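Local coordinates for A-type flavoprotein (Giardia intestinalis, PDB 2Q9U), which probably reduces oxygen at a diiron centre, drawing on electrons passed through its FMN cofactor, as an O2-scavenging flavodiiron protein of a human parasite, at residues A[182-196]-A[232-246]. Numbering follows the deposited sequence.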
loop_
_atom_site.group_PDB
_atom_site.type_symbol
_atom_site.label_atom_id
_atom_site.label_comp_id
_atom_site.label_asym_id
_atom_site.label_seq_id
_atom_site.Cartn_x
_atom_site.Cartn_y
_atom_site.Cartn_z
ATOM N N ARG A 182 -12.253 -27.359 2.169
ATOM C CA ARG A 182 -13.039 -27.395 0.943
ATOM C C ARG A 182 -14.509 -27.106 1.131
ATOM O O ARG A 182 -15.206 -26.826 0.157
ATOM C CB ARG A 182 -12.827 -28.715 0.174
ATOM C CG ARG A 182 -11.339 -28.997 -0.137
ATOM C CD ARG A 182 -10.686 -27.916 -1.080
ATOM N NE ARG A 182 -9.224 -28.053 -0.946
ATOM C CZ ARG A 182 -8.368 -27.090 -0.686
ATOM N NH1 ARG A 182 -8.763 -25.802 -0.612
ATOM N NH2 ARG A 182 -7.082 -27.432 -0.545
ATOM N N TRP A 183 -14.994 -27.177 2.375
ATOM C CA TRP A 183 -16.422 -27.013 2.634
ATOM C C TRP A 183 -16.698 -25.853 3.588
ATOM O O TRP A 183 -15.962 -25.652 4.549
ATOM C CB TRP A 183 -16.997 -28.258 3.278
ATOM C CG TRP A 183 -16.903 -29.518 2.485
ATOM C CD1 TRP A 183 -16.030 -30.548 2.686
ATOM C CD2 TRP A 183 -17.753 -29.905 1.402
ATOM N NE1 TRP A 183 -16.287 -31.563 1.785
ATOM C CE2 TRP A 183 -17.345 -31.202 0.996
ATOM C CE3 TRP A 183 -18.819 -29.280 0.728
ATOM C CZ2 TRP A 183 -17.954 -31.888 -0.072
ATOM C CZ3 TRP A 183 -19.447 -29.976 -0.327
ATOM C CH2 TRP A 183 -19.000 -31.264 -0.712
ATOM N N ALA A 184 -17.808 -25.166 3.344
ATOM C CA ALA A 184 -18.204 -23.991 4.129
ATOM C C ALA A 184 -18.364 -24.342 5.619
ATOM O O ALA A 184 -17.935 -23.587 6.507
ATOM C CB ALA A 184 -19.512 -23.395 3.561
ATOM N N ASP A 185 -18.953 -25.516 5.873
ATOM C CA ASP A 185 -19.269 -25.970 7.231
ATOM C C ASP A 185 -18.019 -26.281 8.070
ATOM O O ASP A 185 -18.070 -26.283 9.302
ATOM C CB ASP A 185 -20.229 -27.182 7.158
ATOM C CG ASP A 185 -19.677 -28.312 6.309
ATOM O OD1 ASP A 185 -18.944 -29.158 6.845
ATOM O OD2 ASP A 185 -19.932 -28.348 5.084
ATOM N N GLU A 186 -16.889 -26.533 7.404
ATOM C CA GLU A 186 -15.609 -26.668 8.083
ATOM C C GLU A 186 -14.956 -25.348 8.479
ATOM O O GLU A 186 -13.952 -25.353 9.184
ATOM C CB GLU A 186 -14.631 -27.482 7.245
ATOM C CG GLU A 186 -15.175 -28.871 6.866
ATOM C CD GLU A 186 -14.335 -29.550 5.813
ATOM O OE1 GLU A 186 -13.854 -28.868 4.887
ATOM O OE2 GLU A 186 -14.155 -30.781 5.917
ATOM N N CYS A 187 -15.523 -24.232 8.010
ATOM C CA CYS A 187 -15.017 -22.895 8.293
ATOM C C CYS A 187 -15.950 -22.222 9.280
ATOM O O CYS A 187 -16.875 -22.876 9.773
ATOM C CB CYS A 187 -14.968 -22.093 6.988
ATOM S SG CYS A 187 -13.918 -22.856 5.751
ATOM N N ASP A 188 -15.739 -20.934 9.577
ATOM C CA ASP A 188 -16.820 -20.164 10.233
ATOM C C ASP A 188 -17.802 -19.817 9.146
ATOM O O ASP A 188 -17.473 -19.031 8.274
ATOM C CB ASP A 188 -16.329 -18.865 10.914
ATOM C CG ASP A 188 -15.537 -19.140 12.172
ATOM O OD1 ASP A 188 -15.849 -20.129 12.879
ATOM O OD2 ASP A 188 -14.585 -18.387 12.437
ATOM N N VAL A 189 -19.001 -20.413 9.184
ATOM C CA VAL A 189 -19.983 -20.193 8.117
ATOM C C VAL A 189 -20.342 -18.726 7.981
ATOM O O VAL A 189 -20.503 -18.249 6.870
ATOM C CB VAL A 189 -21.250 -21.082 8.288
ATOM C CG1 VAL A 189 -22.321 -20.726 7.246
ATOM C CG2 VAL A 189 -20.849 -22.530 8.103
ATOM N N SER A 190 -20.415 -17.981 9.091
ATOM C CA SER A 190 -20.697 -16.550 8.980
ATOM C C SER A 190 -19.612 -15.799 8.204
ATOM O O SER A 190 -19.922 -14.882 7.455
ATOM C CB SER A 190 -20.995 -15.877 10.346
ATOM O OG SER A 190 -19.886 -15.938 11.215
ATOM N N HIS A 191 -18.355 -16.196 8.380
ATOM C CA HIS A 191 -17.256 -15.613 7.629
ATOM C C HIS A 191 -17.368 -15.936 6.118
ATOM O O HIS A 191 -17.185 -15.061 5.277
ATOM C CB HIS A 191 -15.895 -16.099 8.159
ATOM C CG HIS A 191 -14.740 -15.438 7.467
ATOM N ND1 HIS A 191 -14.626 -14.067 7.381
ATOM C CD2 HIS A 191 -13.671 -15.947 6.808
ATOM C CE1 HIS A 191 -13.538 -13.758 6.697
ATOM N NE2 HIS A 191 -12.945 -14.878 6.334
ATOM N N VAL A 192 -17.674 -17.190 5.799
ATOM C CA VAL A 192 -17.860 -17.613 4.405
ATOM C C VAL A 192 -19.016 -16.799 3.804
ATOM O O VAL A 192 -18.925 -16.307 2.674
ATOM C CB VAL A 192 -18.145 -19.112 4.285
ATOM C CG1 VAL A 192 -18.291 -19.516 2.761
ATOM C CG2 VAL A 192 -17.038 -19.942 4.954
ATOM N N MET A 193 -20.089 -16.612 4.580
ATOM C CA MET A 193 -21.237 -15.868 4.082
ATOM C C MET A 193 -20.903 -14.420 3.853
ATOM O O MET A 193 -21.378 -13.824 2.882
ATOM C CB MET A 193 -22.464 -16.028 4.991
ATOM C CG MET A 193 -23.131 -17.375 4.892
ATOM S SD MET A 193 -23.771 -17.730 3.205
ATOM C CE MET A 193 -24.773 -16.271 2.855
ATOM N N HIS A 194 -20.083 -13.848 4.740
ATOM C CA HIS A 194 -19.578 -12.485 4.513
ATOM C C HIS A 194 -18.888 -12.375 3.146
ATOM O O HIS A 194 -19.170 -11.460 2.370
ATOM C CB HIS A 194 -18.638 -12.074 5.652
ATOM C CG HIS A 194 -17.839 -10.847 5.366
ATOM N ND1 HIS A 194 -18.255 -9.590 5.725
ATOM C CD2 HIS A 194 -16.649 -10.689 4.739
ATOM C CE1 HIS A 194 -17.350 -8.702 5.347
ATOM N NE2 HIS A 194 -16.368 -9.342 4.738
ATOM N N LEU A 195 -17.990 -13.308 2.843
ATOM C CA LEU A 195 -17.253 -13.244 1.570
ATOM C C LEU A 195 -18.151 -13.611 0.386
ATOM O O LEU A 195 -17.967 -13.099 -0.738
ATOM C CB LEU A 195 -16.018 -14.153 1.644
ATOM C CG LEU A 195 -14.944 -13.673 2.645
ATOM C CD1 LEU A 195 -13.853 -14.748 2.749
ATOM C CD2 LEU A 195 -14.340 -12.302 2.234
ATOM N N PHE A 196 -19.131 -14.490 0.647
ATOM C CA PHE A 196 -20.123 -14.892 -0.367
ATOM C C PHE A 196 -20.919 -13.640 -0.780
ATOM O O PHE A 196 -21.169 -13.401 -1.962
ATOM C CB PHE A 196 -21.028 -15.975 0.234
ATOM C CG PHE A 196 -22.225 -16.366 -0.623
ATOM C CD1 PHE A 196 -23.412 -15.629 -0.587
ATOM C CD2 PHE A 196 -22.171 -17.508 -1.426
ATOM C CE1 PHE A 196 -24.526 -16.029 -1.348
ATOM C CE2 PHE A 196 -23.288 -17.922 -2.173
ATOM C CZ PHE A 196 -24.451 -17.178 -2.136
ATOM N N VAL A 232 -14.882 -22.014 -0.936
ATOM C CA VAL A 232 -15.404 -23.262 -0.386
ATOM C C VAL A 232 -16.712 -23.666 -1.061
ATOM O O VAL A 232 -17.413 -22.838 -1.688
ATOM C CB VAL A 232 -15.582 -23.234 1.167
ATOM C CG1 VAL A 232 -14.243 -23.018 1.840
ATOM C CG2 VAL A 232 -16.576 -22.155 1.586
ATOM N N SER A 233 -17.010 -24.951 -0.942
ATOM C CA SER A 233 -18.219 -25.525 -1.523
ATOM C C SER A 233 -19.261 -25.771 -0.433
ATOM O O SER A 233 -18.985 -25.613 0.769
ATOM C CB SER A 233 -17.852 -26.815 -2.267
ATOM O OG SER A 233 -17.118 -26.475 -3.416
ATOM N N TRP A 234 -20.467 -26.147 -0.858
ATOM C CA TRP A 234 -21.645 -26.078 -0.021
ATOM C C TRP A 234 -22.366 -27.425 0.085
ATOM O O TRP A 234 -22.548 -28.163 -0.924
ATOM C CB TRP A 234 -22.636 -25.033 -0.587
ATOM C CG TRP A 234 -22.062 -23.666 -0.742
ATOM C CD1 TRP A 234 -21.452 -23.131 -1.864
ATOM C CD2 TRP A 234 -22.028 -22.643 0.260
ATOM N NE1 TRP A 234 -21.028 -21.842 -1.596
ATOM C CE2 TRP A 234 -21.370 -21.520 -0.305
ATOM C CE3 TRP A 234 -22.476 -22.572 1.590
ATOM C CZ2 TRP A 234 -21.176 -20.329 0.401
ATOM C CZ3 TRP A 234 -22.257 -21.370 2.313
ATOM C CH2 TRP A 234 -21.621 -20.277 1.704
ATOM N N ARG A 235 -22.805 -27.726 1.295
ATOM C CA ARG A 235 -23.644 -28.866 1.585
ATOM C C ARG A 235 -24.516 -28.595 2.851
ATOM O O ARG A 235 -24.357 -27.641 3.489
ATOM C CB ARG A 235 -22.795 -30.133 1.733
ATOM C CG ARG A 235 -21.985 -30.145 3.014
ATOM C CD ARG A 235 -20.912 -31.176 3.085
ATOM N NE ARG A 235 -19.936 -30.978 4.132
ATOM C CZ ARG A 235 -18.982 -31.834 4.426
ATOM N NH1 ARG A 235 -18.875 -32.955 3.795
ATOM N NH2 ARG A 235 -18.154 -31.573 5.362
ATOM N N GLY A 236 -25.440 -29.479 3.126
ATOM C CA GLY A 236 -26.319 -29.340 4.253
ATOM C C GLY A 236 -26.965 -28.005 4.531
ATOM O O GLY A 236 -27.316 -27.285 3.652
ATOM N N ASP A 237 -27.041 -27.673 5.810
ATOM C CA ASP A 237 -27.580 -26.410 6.251
ATOM C C ASP A 237 -26.903 -25.190 5.649
ATOM O O ASP A 237 -27.579 -24.249 5.296
ATOM C CB ASP A 237 -27.616 -26.262 7.770
ATOM C CG ASP A 237 -28.469 -27.319 8.459
ATOM O OD1 ASP A 237 -29.425 -27.786 7.887
ATOM O OD2 ASP A 237 -28.163 -27.649 9.567
ATOM N N ALA A 238 -25.568 -25.194 5.609
ATOM C CA ALA A 238 -24.874 -24.024 5.083
ATOM C C ALA A 238 -25.262 -23.757 3.632
ATOM O O ALA A 238 -25.384 -22.607 3.213
ATOM C CB ALA A 238 -23.368 -24.199 5.208
ATOM N N MET A 239 -25.456 -24.830 2.871
ATOM C CA MET A 239 -25.957 -24.720 1.507
ATOM C C MET A 239 -27.318 -24.010 1.427
ATOM O O MET A 239 -27.542 -23.185 0.532
ATOM C CB MET A 239 -26.016 -26.109 0.855
ATOM C CG MET A 239 -26.466 -26.076 -0.631
ATOM S SD MET A 239 -26.615 -27.748 -1.311
ATOM C CE MET A 239 -27.785 -28.561 -0.209
ATOM N N GLY A 240 -28.198 -24.323 2.382
ATOM C CA GLY A 240 -29.518 -23.655 2.514
ATOM C C GLY A 240 -29.406 -22.149 2.700
ATOM O O GLY A 240 -30.134 -21.374 2.069
ATOM N N LEU A 241 -28.466 -21.729 3.543
ATOM C CA LEU A 241 -28.178 -20.308 3.777
ATOM C C LEU A 241 -27.708 -19.576 2.511
ATOM O O LEU A 241 -28.122 -18.440 2.225
ATOM C CB LEU A 241 -27.091 -20.179 4.867
ATOM C CG LEU A 241 -27.440 -20.669 6.282
ATOM C CD1 LEU A 241 -26.290 -20.348 7.264
ATOM C CD2 LEU A 241 -28.767 -20.049 6.765
ATOM N N ALA A 242 -26.799 -20.221 1.785
ATOM C CA ALA A 242 -26.240 -19.633 0.589
ATOM C C ALA A 242 -27.360 -19.410 -0.445
ATOM O O ALA A 242 -27.479 -18.327 -1.025
ATOM C CB ALA A 242 -25.174 -20.539 0.036
ATOM N N ILE A 243 -28.141 -20.460 -0.682
ATOM C CA ILE A 243 -29.278 -20.397 -1.601
ATOM C C ILE A 243 -30.264 -19.308 -1.176
ATOM O O ILE A 243 -30.702 -18.513 -2.026
ATOM C CB ILE A 243 -29.995 -21.766 -1.732
ATOM C CG1 ILE A 243 -29.079 -22.763 -2.453
ATOM C CG2 ILE A 243 -31.297 -21.614 -2.537
ATOM C CD1 ILE A 243 -29.509 -24.221 -2.325
ATOM N N ALA A 244 -30.576 -19.266 0.123
ATOM C CA ALA A 244 -31.524 -18.256 0.668
ATOM C C ALA A 244 -31.063 -16.810 0.445
ATOM O O ALA A 244 -31.889 -15.940 0.138
ATOM C CB ALA A 244 -31.795 -18.496 2.124
ATOM N N GLU A 245 -29.759 -16.553 0.587
ATOM C CA GLU A 245 -29.214 -15.209 0.326
ATOM C C GLU A 245 -29.338 -14.820 -1.154
ATOM O O GLU A 245 -29.777 -13.708 -1.476
ATOM C CB GLU A 245 -27.751 -15.121 0.790
ATOM C CG GLU A 245 -27.077 -13.728 0.546
ATOM C CD GLU A 245 -27.683 -12.598 1.376
ATOM O OE1 GLU A 245 -28.276 -12.883 2.436
ATOM O OE2 GLU A 245 -27.553 -11.422 0.974
ATOM N N TYR A 246 -28.907 -15.700 -2.060
ATOM C CA TYR A 246 -29.107 -15.451 -3.492
ATOM C C TYR A 246 -30.586 -15.214 -3.828
ATOM O O TYR A 246 -30.934 -14.336 -4.638
ATOM C CB TYR A 246 -28.595 -16.627 -4.317
ATOM C CG TYR A 246 -27.160 -16.575 -4.734
ATOM C CD1 TYR A 246 -26.384 -15.414 -4.595
ATOM C CD2 TYR A 246 -26.573 -17.696 -5.322
ATOM C CE1 TYR A 246 -25.047 -15.394 -5.000
ATOM C CE2 TYR A 246 -25.266 -17.686 -5.738
ATOM C CZ TYR A 246 -24.501 -16.538 -5.579
ATOM O OH TYR A 246 -23.206 -16.578 -6.021
HETATM O O HOH W 1 -14.516 -26.367 -2.651
HETATM O O HOH W 2 -21.256 -26.693 3.613
HETATM O O HOH W 3 -21.299 -15.421 -4.256
#
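Trp183 and Ser233 face each other in a single beta bridge: Ser233 N donates to Arg182 O (2.8 Å) and Ala184 N to Ser233 O (2.9 Å). Beyond this bridge the two helical segments run in roughly the same direction, their axes 28° apart and 11.1 Å at closest approach, leaving room for large side chains between them.

Arg235 suits its place because its flat cation serves two partners at once. The guanidinium stacks on the Trp183 indole, centred over the five-membered ring. In its own plane it pairs with the Asp185 carboxylate, one nitrogen to each oxygen: Arg235 NE lies 2.8 Å from Asp185 OD2, and Arg235 NH2 lies 2.9 Å from Asp185 OD1, whose syn lone pair it meets. Stack and salt bridge together fix its rotation.

Trp234 is wedged between Ala184 CB over one face and Ala242 CB over the other, small residues that let the indole slip in. Val192 CG1 touches its CH2, and Met193 SD lies 3.7 Å from Trp234 CH2 in an oblique Met-aromatic contact. Phe196, its CG anti to the backbone N (chi1 172°), reaches across to Trp234 and sets CZ over the centre of the Tyr246 ring, completing an aromatic cluster. Tyr246 OH accepts a hydrogen bond from Phe173 N.

This is core packing of the beta-lactamase-like domain, joining the short, weakly bonded strand at about 234-235 and its following helix to helix 189-204, away from the diiron ligands.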